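Local coordinates for Rep protein (PDB 1M55) that probably binds the viral replication origin and nicks one DNA strand there, as the nuclease domain of a rolling-circle-type replication protein, at residues Glu36-Ser41 with Leu162-Thr167; Lys76-Phe81 with Glu180-Leu185; Arg106-Ile111 with Asp129-Thr134. One frame throughout, in Å; residues are numbered along the deposited sequence.

Interaction 1. Residues Glu36-Ser41 with Leu162-Thr167; sequences ELPPES and LQWAWT
The six-membered ring of W164 reaches out of strand 162-167 to meet L37 and P38 in the loop that follows helix 24-32. W164 gives up by far the most surface, 66 Å² against 21 Å² for L37, so the contact is one broad indole touched at its outer end by a thin piece of chain. CG stands roughly anti to the backbone N (chi1 -152°), which carries the ring away from the strand, and its far carbons do the touching: CZ3 lies 3.8 Å from L37 CD2, while CH2 of W164 stands 4.0 Å from the same methyl. The leucine side chain meets the indole at a slant, with one branch only. P38 adds a looser touch, its CD lying 4.4 Å from W164 CZ2. At the ring edge, close to its plane, the carbonyl oxygen of E36 stands 3.8 Å from W164 CH2, where the slightly positive C-H rim suits an oxygen better than the pi face would. Leucine and proline give this partly exposed loop an oily inner side; P38 also begins a type I turn, closed by the S41 N to P38 O hydrogen bond. At its other end the indole lays CD1 3.3 Å above the plane of W166, near that ring's rim. W164 itself belongs to a classic beta bulge, in which Q163 and W164 both face F81 of strand 77-83. Around the indole, W35 meets it edge-to-face, L53 of helix 50-71 packs on it, and L177 comes in from the loop before helix 179-191, touching P38 as well.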
loop_
_atom_site.group_PDB
_atom_site.type_symbol
_atom_site.label_atom_id
_atom_site.label_comp_id
_atom_site.label_asym_id
_atom_site.label_seq_id
_atom_site.Cartn_x
_atom_site.Cartn_y
_atom_site.Cartn_z
ATOM N N GLU A 36 -2.548 10.704 -14.197
ATOM C CA GLU A 36 -1.887 10.551 -15.488
ATOM C C GLU A 36 -0.701 9.624 -15.281
ATOM O O GLU A 36 -0.082 9.622 -14.212
ATOM C CB GLU A 36 -1.391 11.895 -16.025
ATOM C CG GLU A 36 -2.500 12.865 -16.410
ATOM C CD GLU A 36 -1.982 14.126 -17.086
ATOM O OE1 GLU A 36 -2.766 14.771 -17.817
ATOM O OE2 GLU A 36 -0.795 14.475 -16.891
ATOM N N LEU A 37 -0.415 8.804 -16.280
ATOM C CA LEU A 37 0.704 7.881 -16.201
ATOM C C LEU A 37 1.994 8.638 -16.465
ATOM O O LEU A 37 2.023 9.535 -17.307
ATOM C CB LEU A 37 0.557 6.782 -17.257
ATOM C CG LEU A 37 -0.603 5.805 -17.134
ATOM C CD1 LEU A 37 -0.728 5.019 -18.427
ATOM C CD2 LEU A 37 -0.390 4.877 -15.950
ATOM N N PRO A 38 3.062 8.332 -15.713
ATOM C CA PRO A 38 4.346 9.012 -15.922
ATOM C C PRO A 38 4.868 8.564 -17.296
ATOM O O PRO A 38 4.512 7.483 -17.777
ATOM C CB PRO A 38 5.215 8.444 -14.796
ATOM C CG PRO A 38 4.226 8.096 -13.737
ATOM C CD PRO A 38 3.115 7.467 -14.524
ATOM N N PRO A 39 5.746 9.357 -17.925
ATOM C CA PRO A 39 6.286 9.000 -19.242
ATOM C C PRO A 39 6.929 7.612 -19.306
ATOM O O PRO A 39 6.822 6.917 -20.321
ATOM C CB PRO A 39 7.322 10.098 -19.488
ATOM C CG PRO A 39 6.721 11.279 -18.783
ATOM C CD PRO A 39 6.268 10.661 -17.478
ATOM N N GLU A 40 7.573 7.202 -18.219
ATOM C CA GLU A 40 8.256 5.908 -18.154
ATOM C C GLU A 40 7.360 4.702 -17.851
ATOM O O GLU A 40 7.851 3.579 -17.744
ATOM C CB GLU A 40 9.387 5.976 -17.126
ATOM C CG GLU A 40 10.439 7.021 -17.467
ATOM C CD GLU A 40 11.513 7.156 -16.389
ATOM O OE1 GLU A 40 12.336 6.218 -16.240
ATOM O OE2 GLU A 40 11.530 8.198 -15.694
ATOM N N SER A 41 6.063 4.935 -17.684
ATOM C CA SER A 41 5.129 3.851 -17.395
ATOM C C SER A 41 4.563 3.280 -18.688
ATOM O O SER A 41 4.410 3.998 -19.674
ATOM C CB SER A 41 3.985 4.350 -16.512
ATOM O OG SER A 41 3.056 3.318 -16.236
ATOM N N LEU A 162 -2.925 -5.454 -10.565
ATOM C CA LEU A 162 -1.970 -4.393 -10.268
ATOM C C LEU A 162 -2.652 -3.088 -10.659
ATOM O O LEU A 162 -3.113 -2.941 -11.794
ATOM C CB LEU A 162 -0.689 -4.563 -11.094
ATOM C CG LEU A 162 0.287 -3.380 -11.073
ATOM C CD1 LEU A 162 0.787 -3.148 -9.659
ATOM C CD2 LEU A 162 1.448 -3.636 -12.018
ATOM N N GLN A 163 -2.743 -2.162 -9.712
ATOM C CA GLN A 163 -3.364 -0.867 -9.962
ATOM C C GLN A 163 -2.326 0.254 -9.992
ATOM O O GLN A 163 -2.383 1.131 -10.854
ATOM C CB GLN A 163 -4.428 -0.579 -8.904
ATOM C CG GLN A 163 -5.682 -1.438 -9.024
ATOM C CD GLN A 163 -6.611 -0.960 -10.122
ATOM O OE1 GLN A 163 -6.918 0.231 -10.214
ATOM N NE2 GLN A 163 -7.076 -1.881 -10.953
ATOM N N TRP A 164 -1.359 0.200 -9.078
ATOM C CA TRP A 164 -0.313 1.221 -8.996
ATOM C C TRP A 164 0.714 0.772 -7.962
ATOM O O TRP A 164 0.470 -0.169 -7.210
ATOM C CB TRP A 164 -0.931 2.550 -8.542
ATOM C CG TRP A 164 -0.214 3.788 -9.009
ATOM C CD1 TRP A 164 0.753 4.477 -8.342
ATOM C CD2 TRP A 164 -0.469 4.517 -10.215
ATOM N NE1 TRP A 164 1.111 5.599 -9.053
ATOM C CE2 TRP A 164 0.377 5.648 -10.207
ATOM C CE3 TRP A 164 -1.335 4.329 -11.299
ATOM C CZ2 TRP A 164 0.382 6.589 -11.241
ATOM C CZ3 TRP A 164 -1.329 5.266 -12.331
ATOM C CH2 TRP A 164 -0.475 6.382 -12.292
ATOM N N ALA A 165 1.860 1.442 -7.923
ATOM C CA ALA A 165 2.890 1.118 -6.944
ATOM C C ALA A 165 3.801 2.322 -6.758
ATOM O O ALA A 165 3.927 3.156 -7.658
ATOM C CB ALA A 165 3.696 -0.112 -7.375
ATOM N N TRP A 166 4.407 2.412 -5.578
ATOM C CA TRP A 166 5.306 3.509 -5.228
ATOM C C TRP A 166 6.464 2.930 -4.426
ATOM O O TRP A 166 6.296 1.953 -3.692
ATOM C CB TRP A 166 4.604 4.527 -4.317
ATOM C CG TRP A 166 3.309 5.107 -4.807
ATOM C CD1 TRP A 166 3.128 6.336 -5.382
ATOM C CD2 TRP A 166 1.997 4.548 -4.637
ATOM N NE1 TRP A 166 1.786 6.582 -5.561
ATOM C CE2 TRP A 166 1.070 5.503 -5.114
ATOM C CE3 TRP A 166 1.517 3.336 -4.118
ATOM C CZ2 TRP A 166 -0.313 5.286 -5.085
ATOM C CZ3 TRP A 166 0.142 3.121 -4.088
ATOM C CH2 TRP A 166 -0.757 4.094 -4.569
ATOM N N THR A 167 7.627 3.565 -4.512
ATOM C CA THR A 167 8.784 3.106 -3.756
ATOM C C THR A 167 9.888 4.149 -3.761
ATOM O O THR A 167 9.951 4.997 -4.660
ATOM C CB THR A 167 9.370 1.796 -4.338
ATOM O OG1 THR A 167 10.414 1.314 -3.485
ATOM C CG2 THR A 167 9.936 2.025 -5.732
#

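Interaction 2. Residues Lys76-Phe81 with Glu180-Leu185; sequences KFFVQF and EERKRL
R182 sends its side chain from helix 179-191 toward strand 77-83 and grips the amide of Q80 there. R182 CA and Q80 CA are 12.7 Å apart, and two long side chains, the arginine and an extended glutamine, reach across to meet between them. From CB the arginine sets out with CG anti to the carbonyl carbon and stays extended as far as NE. CB and CG are a plain spacer; L162 of strand 162-167 comes alongside only further out, at CD, NE and CZ. NE gives its hydrogen to the backbone oxygen of A175. Beyond CZ, both terminal nitrogens point end-on at one acceptor: R182 NH2 lies 2.9 Å and R182 NH1 3.0 Å from Q80 OE1, with N-H...O angles of 147° and 143°. The oxygen sits nearly in the guanidinium plane, but both donors approach it from the same face of the amide, whose plane is turned 34° from that of the guanidinium. NH1 also bonds to L155 O and NH2 to A176 O. In addition NH2 meets the edge of the F78 ring, 4.3 Å from F78 CZ, and packs against the methyl of A165. All five N-H groups of R182 thus have acceptors, and these are neutral oxygens, which would spread the buried charge rather than cancel it in a salt bridge. The grip also settles which way round the Q80 amide lies: with OE1 committed to R182, NE2 donates to L154 O and to a carboxylate oxygen of E82. Because E82 binds zinc together with H89 and H91, Q80 acts as a second-shell residue, linking the arginine to the metal site.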
loop_
_atom_site.group_PDB
_atom_site.type_symbol
_atom_site.label_atom_id
_atom_site.label_comp_id
_atom_site.label_asym_id
_atom_site.label_seq_id
_atom_site.Cartn_x
_atom_site.Cartn_y
_atom_site.Cartn_z
ATOM N N LYS A 76 12.509 3.408 4.207
ATOM C CA LYS A 76 12.421 2.842 2.867
ATOM C C LYS A 76 11.105 2.075 2.808
ATOM O O LYS A 76 10.668 1.495 3.818
ATOM C CB LYS A 76 13.588 1.891 2.602
ATOM C CG LYS A 76 14.933 2.583 2.443
ATOM C CD LYS A 76 14.936 3.500 1.229
ATOM C CE LYS A 76 16.302 4.128 1.007
ATOM N NZ LYS A 76 16.352 4.900 -0.265
ATOM N N PHE A 77 10.484 2.064 1.633
ATOM C CA PHE A 77 9.208 1.388 1.457
ATOM C C PHE A 77 8.972 0.963 0.021
ATOM O O PHE A 77 9.635 1.441 -0.906
ATOM C CB PHE A 77 8.047 2.329 1.860
ATOM C CG PHE A 77 7.893 3.543 0.958
ATOM C CD1 PHE A 77 7.160 3.469 -0.230
ATOM C CD2 PHE A 77 8.504 4.750 1.287
ATOM C CE1 PHE A 77 7.043 4.580 -1.077
ATOM C CE2 PHE A 77 8.393 5.868 0.447
ATOM C CZ PHE A 77 7.662 5.780 -0.735
ATOM N N PHE A 78 8.039 0.031 -0.135
ATOM C CA PHE A 78 7.567 -0.425 -1.430
ATOM C C PHE A 78 6.095 -0.684 -1.146
ATOM O O PHE A 78 5.758 -1.515 -0.306
ATOM C CB PHE A 78 8.245 -1.699 -1.939
ATOM C CG PHE A 78 7.823 -2.065 -3.342
ATOM C CD1 PHE A 78 8.523 -1.581 -4.443
ATOM C CD2 PHE A 78 6.675 -2.829 -3.563
ATOM C CE1 PHE A 78 8.082 -1.844 -5.748
ATOM C CE2 PHE A 78 6.230 -3.098 -4.858
ATOM C CZ PHE A 78 6.936 -2.601 -5.953
ATOM N N VAL A 79 5.234 0.102 -1.779
ATOM C CA VAL A 79 3.797 -0.001 -1.582
ATOM C C VAL A 79 3.132 -0.327 -2.909
ATOM O O VAL A 79 3.373 0.348 -3.915
ATOM C CB VAL A 79 3.230 1.336 -1.043
ATOM C CG1 VAL A 79 1.719 1.253 -0.854
ATOM C CG2 VAL A 79 3.906 1.701 0.274
ATOM N N GLN A 80 2.326 -1.381 -2.925
ATOM C CA GLN A 80 1.631 -1.768 -4.142
ATOM C C GLN A 80 0.118 -1.781 -3.932
ATOM O O GLN A 80 -0.384 -2.399 -2.990
ATOM C CB GLN A 80 2.123 -3.130 -4.640
ATOM C CG GLN A 80 1.486 -3.565 -5.947
ATOM C CD GLN A 80 2.314 -4.599 -6.670
ATOM O OE1 GLN A 80 3.364 -4.286 -7.217
ATOM N NE2 GLN A 80 1.847 -5.838 -6.676
ATOM N N PHE A 81 -0.587 -1.044 -4.786
ATOM C CA PHE A 81 -2.045 -0.944 -4.748
ATOM C C PHE A 81 -2.617 -1.995 -5.704
ATOM O O PHE A 81 -2.248 -2.043 -6.885
ATOM C CB PHE A 81 -2.479 0.465 -5.170
ATOM C CG PHE A 81 -3.961 0.707 -5.068
ATOM C CD1 PHE A 81 -4.635 1.389 -6.076
ATOM C CD2 PHE A 81 -4.687 0.242 -3.974
ATOM C CE1 PHE A 81 -6.013 1.601 -5.998
ATOM C CE2 PHE A 81 -6.065 0.451 -3.890
ATOM C CZ PHE A 81 -6.725 1.130 -4.905
ATOM N N GLU A 180 7.362 -4.095 -18.221
ATOM C CA GLU A 180 8.528 -4.656 -18.894
ATOM C C GLU A 180 9.679 -4.806 -17.891
ATOM O O GLU A 180 10.355 -5.838 -17.852
ATOM C CB GLU A 180 8.931 -3.760 -20.064
ATOM C CG GLU A 180 9.807 -4.439 -21.091
ATOM C CD GLU A 180 9.133 -5.622 -21.765
ATOM O OE1 GLU A 180 7.977 -5.488 -22.224
ATOM O OE2 GLU A 180 9.768 -6.688 -21.846
ATOM N N GLU A 181 9.869 -3.788 -17.054
ATOM C CA GLU A 181 10.914 -3.822 -16.036
ATOM C C GLU A 181 10.586 -4.902 -14.992
ATOM O O GLU A 181 11.481 -5.605 -14.516
ATOM C CB GLU A 181 11.071 -2.442 -15.380
ATOM C CG GLU A 181 12.042 -2.387 -14.197
ATOM C CD GLU A 181 13.507 -2.590 -14.567
ATOM O OE1 GLU A 181 13.817 -2.869 -15.743
ATOM O OE2 GLU A 181 14.359 -2.466 -13.664
ATOM N N ARG A 182 9.308 -5.030 -14.635
ATOM C CA ARG A 182 8.890 -6.052 -13.675
ATOM C C ARG A 182 9.232 -7.427 -14.243
ATOM O O ARG A 182 9.776 -8.278 -13.542
ATOM C CB ARG A 182 7.390 -5.954 -13.398
ATOM C CG ARG A 182 7.019 -4.782 -12.501
ATOM C CD ARG A 182 5.519 -4.531 -12.446
ATOM N NE ARG A 182 5.203 -3.504 -11.454
ATOM C CZ ARG A 182 4.602 -3.743 -10.292
ATOM N NH1 ARG A 182 4.227 -4.978 -9.968
ATOM N NH2 ARG A 182 4.431 -2.757 -9.423
ATOM N N LYS A 183 8.952 -7.610 -15.530
ATOM C CA LYS A 183 9.237 -8.857 -16.231
ATOM C C LYS A 183 10.739 -9.163 -16.148
ATOM O O LYS A 183 11.139 -10.295 -15.877
ATOM C CB LYS A 183 8.781 -8.724 -17.688
ATOM C CG LYS A 183 8.846 -9.986 -18.523
ATOM C CD LYS A 183 8.278 -9.730 -19.915
ATOM C CE LYS A 183 8.414 -10.955 -20.806
ATOM N NZ LYS A 183 7.906 -10.709 -22.187
ATOM N N ARG A 184 11.571 -8.138 -16.323
ATOM C CA ARG A 184 13.020 -8.319 -16.250
ATOM C C ARG A 184 13.461 -8.769 -14.852
ATOM O O ARG A 184 14.248 -9.713 -14.707
ATOM C CB ARG A 184 13.755 -7.025 -16.624
ATOM C CG ARG A 184 15.277 -7.170 -16.637
ATOM C CD ARG A 184 15.991 -5.855 -16.925
ATOM N NE ARG A 184 15.972 -4.930 -15.790
ATOM C CZ ARG A 184 16.790 -5.000 -14.740
ATOM N NH1 ARG A 184 17.705 -5.956 -14.660
ATOM N NH2 ARG A 184 16.704 -4.097 -13.772
ATOM N N LEU A 185 12.943 -8.101 -13.824
ATOM C CA LEU A 185 13.301 -8.424 -12.446
ATOM C C LEU A 185 12.771 -9.778 -11.990
ATOM O O LEU A 185 13.432 -10.481 -11.221
ATOM C CB LEU A 185 12.864 -7.299 -11.502
ATOM C CG LEU A 185 13.642 -5.995 -11.726
ATOM C CD1 LEU A 185 13.132 -4.884 -10.832
ATOM C CD2 LEU A 185 15.111 -6.245 -11.468
#

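Interaction 3. Residues Arg106-Ile111 with Asp129-Thr134; sequences RYVSQI and DWVAIT
Helix 101-118 lies against strand 131-133 of the antiparallel sheet, in the helix-on-sheet layering of the Rep nuclease fold, and V108 is the helix residue that meets the strand here. V108 CA is 7.9 Å from V131 CA, a gap that the two valine side chains fill. The two methyls of V108 divide the work. CG1, anti to the backbone N (chi1 172°), bears on V131 CG1 at 3.5 Å, a tight apolar approach in which the two valines run past one another in opposite senses. CG2 turns to I133, standing 3.9 Å from I133 CD1. V108 CB is almost as near the same isoleucine methyl, at 4.0 Å, and I133 CG1 lies alongside both valine methyls, 4.0 Å from V108 CG2 and 4.1 Å from V108 CG1. V131 and I133 both point at the helix because side chains alternate along a strand; A132 between them points the other way. Valine and isoleucine, branched at CB, suit the extended chain, and V108 is short enough to fit between the two. The interface continues in both directions along the helix, with L104 packing on I133, and R112, L115 and V116 on W130, whose ring carries V131 CG2 3.5 Å above one face. On another side of helix 101-118, I111 and Y107 turn to helix 50-71, where I111 meets F63 and Y107 stacks on F70. No hydrogen bond joins the two segments, so helix and strand are held together here by dispersion and the exclusion of water, and the fit of apolar side chains, not any directional bond, sets how they lie.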
loop_
_atom_site.group_PDB
_atom_site.type_symbol
_atom_site.label_atom_id
_atom_site.label_comp_id
_atom_site.label_asym_id
_atom_site.label_seq_id
_atom_site.Cartn_x
_atom_site.Cartn_y
_atom_site.Cartn_z
ATOM N N ARG A 106 0.873 -1.240 18.549
ATOM C CA ARG A 106 0.423 0.057 19.036
ATOM C C ARG A 106 0.652 1.141 17.985
ATOM O O ARG A 106 -0.223 1.976 17.750
ATOM C CB ARG A 106 1.143 0.427 20.330
ATOM C CG ARG A 106 0.430 1.492 21.149
ATOM C CD ARG A 106 1.285 1.939 22.318
ATOM N NE ARG A 106 2.460 2.689 21.875
ATOM C CZ ARG A 106 3.671 2.585 22.415
ATOM N NH1 ARG A 106 3.890 1.757 23.429
ATOM N NH2 ARG A 106 4.665 3.329 21.954
ATOM N N TYR A 107 1.817 1.119 17.345
ATOM C CA TYR A 107 2.136 2.106 16.315
ATOM C C TYR A 107 1.133 2.065 15.164
ATOM O O TYR A 107 0.593 3.099 14.764
ATOM C CB TYR A 107 3.548 1.884 15.771
ATOM C CG TYR A 107 4.659 2.327 16.699
ATOM C CD1 TYR A 107 5.992 2.090 16.374
ATOM C CD2 TYR A 107 4.381 2.991 17.895
ATOM C CE1 TYR A 107 7.022 2.503 17.210
ATOM C CE2 TYR A 107 5.406 3.409 18.741
ATOM C CZ TYR A 107 6.724 3.161 18.390
ATOM O OH TYR A 107 7.747 3.570 19.217
ATOM N N VAL A 108 0.878 0.867 14.642
ATOM C CA VAL A 108 -0.057 0.697 13.534
ATOM C C VAL A 108 -1.468 1.110 13.947
ATOM O O VAL A 108 -2.213 1.678 13.148
ATOM C CB VAL A 108 -0.007 -0.748 12.973
ATOM C CG1 VAL A 108 -1.117 -0.982 11.957
ATOM C CG2 VAL A 108 1.343 -0.982 12.311
ATOM N N SER A 109 -1.816 0.865 15.208
ATOM C CA SER A 109 -3.120 1.254 15.739
ATOM C C SER A 109 -3.226 2.790 15.699
ATOM O O SER A 109 -4.271 3.349 15.338
ATOM C CB SER A 109 -3.266 0.750 17.176
ATOM O OG SER A 109 -4.524 1.111 17.717
ATOM N N GLN A 110 -2.136 3.466 16.052
ATOM C CA GLN A 110 -2.102 4.927 16.027
ATOM C C GLN A 110 -2.192 5.433 14.586
ATOM O O GLN A 110 -2.846 6.443 14.316
ATOM C CB GLN A 110 -0.832 5.452 16.697
ATOM C CG GLN A 110 -0.834 5.304 18.212
ATOM C CD GLN A 110 0.443 5.817 18.855
ATOM O OE1 GLN A 110 0.892 6.933 18.577
ATOM N NE2 GLN A 110 1.034 5.007 19.725
ATOM N N ILE A 111 -1.527 4.738 13.666
ATOM C CA ILE A 111 -1.569 5.123 12.261
ATOM C C ILE A 111 -3.002 4.986 11.749
ATOM O O ILE A 111 -3.502 5.868 11.054
ATOM C CB ILE A 111 -0.609 4.278 11.399
ATOM C CG1 ILE A 111 0.837 4.516 11.847
ATOM C CG2 ILE A 111 -0.774 4.647 9.929
ATOM C CD1 ILE A 111 1.873 3.705 11.098
ATOM N N ASP A 129 -10.959 -5.810 9.661
ATOM C CA ASP A 129 -9.496 -5.805 9.667
ATOM C C ASP A 129 -8.938 -5.006 8.500
ATOM O O ASP A 129 -8.067 -5.487 7.776
ATOM C CB ASP A 129 -8.956 -7.245 9.603
ATOM C CG ASP A 129 -9.457 -8.116 10.746
ATOM O OD1 ASP A 129 -9.490 -7.642 11.903
ATOM O OD2 ASP A 129 -9.815 -9.283 10.481
ATOM N N TRP A 130 -9.413 -3.775 8.335
ATOM C CA TRP A 130 -8.956 -2.961 7.219
ATOM C C TRP A 130 -7.495 -2.503 7.288
ATOM O O TRP A 130 -6.942 -2.067 6.286
ATOM C CB TRP A 130 -9.935 -1.819 6.919
ATOM C CG TRP A 130 -9.925 -0.688 7.880
ATOM C CD1 TRP A 130 -10.511 -0.645 9.115
ATOM C CD2 TRP A 130 -9.313 0.591 7.679
ATOM N NE1 TRP A 130 -10.298 0.583 9.693
ATOM C CE2 TRP A 130 -9.566 1.361 8.835
ATOM C CE3 TRP A 130 -8.577 1.162 6.631
ATOM C CZ2 TRP A 130 -9.107 2.675 8.974
ATOM C CZ3 TRP A 130 -8.122 2.471 6.769
ATOM C CH2 TRP A 130 -8.390 3.211 7.934
ATOM N N VAL A 131 -6.890 -2.554 8.472
ATOM C CA VAL A 131 -5.468 -2.225 8.626
ATOM C C VAL A 131 -4.918 -3.432 9.376
ATOM O O VAL A 131 -5.144 -3.577 10.581
ATOM C CB VAL A 131 -5.220 -0.939 9.441
ATOM C CG1 VAL A 131 -3.717 -0.710 9.611
ATOM C CG2 VAL A 131 -5.831 0.256 8.734
ATOM N N ALA A 132 -4.242 -4.321 8.655
ATOM C CA ALA A 132 -3.730 -5.548 9.254
ATOM C C ALA A 132 -2.241 -5.809 9.062
ATOM O O ALA A 132 -1.731 -5.769 7.940
ATOM C CB ALA A 132 -4.530 -6.741 8.721
ATOM N N ILE A 133 -1.550 -6.097 10.161
ATOM C CA ILE A 133 -0.125 -6.416 10.112
ATOM C C ILE A 133 -0.017 -7.898 9.733
ATOM O O ILE A 133 -0.687 -8.749 10.331
ATOM C CB ILE A 133 0.549 -6.241 11.491
ATOM C CG1 ILE A 133 0.394 -4.804 11.988
ATOM C CG2 ILE A 133 2.025 -6.618 11.404
ATOM C CD1 ILE A 133 0.788 -4.626 13.441
ATOM N N THR A 134 0.795 -8.210 8.734
ATOM C CA THR A 134 0.961 -9.598 8.332
ATOM C C THR A 134 1.743 -10.342 9.415
ATOM O O THR A 134 2.779 -9.863 9.896
ATOM C CB THR A 134 1.675 -9.708 6.974
ATOM O OG1 THR A 134 0.919 -8.993 5.991
ATOM C CG2 THR A 134 1.795 -11.165 6.541
#

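All three contacts reach one antiparallel sheet, at different places and with different chemistry. Interactions 1 and 2 are neighbours, their centres 10 Å apart: strands 162-167 and 77-83 pair side by side, with W164 O 2.8 Å from F81 N in a probable hydrogen bond. Interaction 1 is partly buried, an aromatic ring against a surface loop; interaction 2 is buried and polar, close to a zinc site. Interaction 3 lies across the centre of the chain, 26 Å from interaction 1 and 23 Å from interaction 2 between centres. Like interaction 2 it is buried and joins a helix to a strand, but through aliphatic groups alone.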